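Local coordinates for microtubule-associated serine/threonine-protein kinase 3 (Homo sapiens, PDB 3KHF) that probably phosphorylates serine and threonine residues of its targets, and carries a PDZ domain of the kind that binds short C-terminal peptide tails, at residues G68-H71 and M72-V75. Numbering follows the deposited sequence.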
# COMPACT_ATOMS: atom_id res chain seq x y z
N GLY A 68 3.45 3.77 -10.07
CA GLY A 68 4.54 4.42 -10.77
C GLY A 68 5.21 5.58 -10.04
O GLY A 68 6.28 6.03 -10.45
N LEU A 69 4.59 6.09 -8.98
CA LEU A 69 5.25 7.09 -8.15
C LEU A 69 6.38 6.46 -7.35
O LEU A 69 6.31 5.31 -6.95
CB LEU A 69 4.25 7.73 -7.18
CG LEU A 69 3.10 8.53 -7.80
CD1 LEU A 69 2.26 9.13 -6.68
CD2 LEU A 69 3.59 9.62 -8.77
N VAL A 70 7.45 7.22 -7.11
CA VAL A 70 8.55 6.71 -6.29
C VAL A 70 8.15 6.58 -4.83
O VAL A 70 7.19 7.20 -4.36
CB VAL A 70 9.83 7.57 -6.42
CG1 VAL A 70 10.30 7.56 -7.87
CG2 VAL A 70 9.63 8.99 -5.89
N HIS A 71 8.90 5.75 -4.11
CA HIS A 71 8.57 5.40 -2.73
C HIS A 71 8.28 6.60 -1.87
O HIS A 71 7.23 6.62 -1.19
CB HIS A 71 9.71 4.62 -2.08
CG HIS A 71 9.41 4.14 -0.68
ND1 HIS A 71 8.32 3.36 -0.36
CD2 HIS A 71 10.09 4.32 0.47
CE1 HIS A 71 8.36 3.06 0.93
NE2 HIS A 71 9.42 3.64 1.46
N MET A 72 9.17 7.58 -1.86
CA MET A 72 9.02 8.67 -0.90
C MET A 72 7.87 9.61 -1.28
O MET A 72 7.34 10.29 -0.42
CB MET A 72 10.35 9.40 -0.71
CG MET A 72 11.34 8.56 0.10
SD MET A 72 10.83 8.38 1.84
CE MET A 72 12.41 7.81 2.50
N ASP A 73 7.46 9.64 -2.55
CA ASP A 73 6.26 10.39 -2.93
C ASP A 73 5.01 9.77 -2.31
O ASP A 73 4.11 10.47 -1.85
CB ASP A 73 6.12 10.52 -4.44
CG ASP A 73 7.09 11.53 -5.07
OD1 ASP A 73 7.88 12.17 -4.34
OD2 ASP A 73 7.04 11.66 -6.31
N VAL A 74 4.96 8.44 -2.28
CA VAL A 74 3.85 7.75 -1.67
C VAL A 74 3.90 7.87 -0.14
O VAL A 74 2.89 8.12 0.50
CB VAL A 74 3.81 6.28 -2.17
CG1 VAL A 74 2.84 5.47 -1.33
CG2 VAL A 74 3.42 6.25 -3.63
N VAL A 75 5.09 7.74 0.45
CA VAL A 75 5.24 7.95 1.89
C VAL A 75 4.72 9.35 2.26
O VAL A 75 3.99 9.52 3.23
CB VAL A 75 6.69 7.69 2.37
CG1 VAL A 75 6.87 8.12 3.81
CG2 VAL A 75 7.03 6.22 2.19
O HOH W 1 7.20 9.82 -8.28
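Val70 and Asp73 meet at the first turn of helix 71-80, with Val70 at the N-cap position. Valine has no side-chain acceptor to offer the amides of the first turn; its carbonyl instead begins the helical bonding. Val70 O accepts from Val74 N at 3.3 Å and takes a weak, bent second bond from Asp73 N at 3.1 Å. The next carbonyl carries on the helical pattern: His71 O receives Val75 N at 2.9 Å, a nearly straight bond of 166°.

The amide of Val70 itself is served through water. It donates to water 1, which in turn donates to Asp73 OD2 at 2.7 Å, so the carboxylate reaches back to the N-cap residue by way of one solvent molecule. An acid suits this place, since its negative charge probably also interacts favourably with the positive end of the helix dipole. Val70 CG2 lies against the same carboxylate, 3.7 Å from Asp73 CG.

In PDZ domains this helix and the strand facing it, here 17-25, border the peptide-binding groove, and a histidine at the helix start, as in class I domains, would be placed to meet a ligand hydroxyl; His71, which touches Ala21, is consistent with that role. A chi1 of -176°, which sets CG opposite the backbone N, carries the imidazole along the helix over Val75, whose CG2 methyl sits 3.7 Å from the ring centroid in a CH-pi contact over one face. Deeper in, the buried Val74 puts CG2 3.9 Å from Leu69 CB and also packs on Leu19, its compact apolar branches fitting between loop and strand, while Leu69 O receives a weak hydrogen bond from His36 NE2.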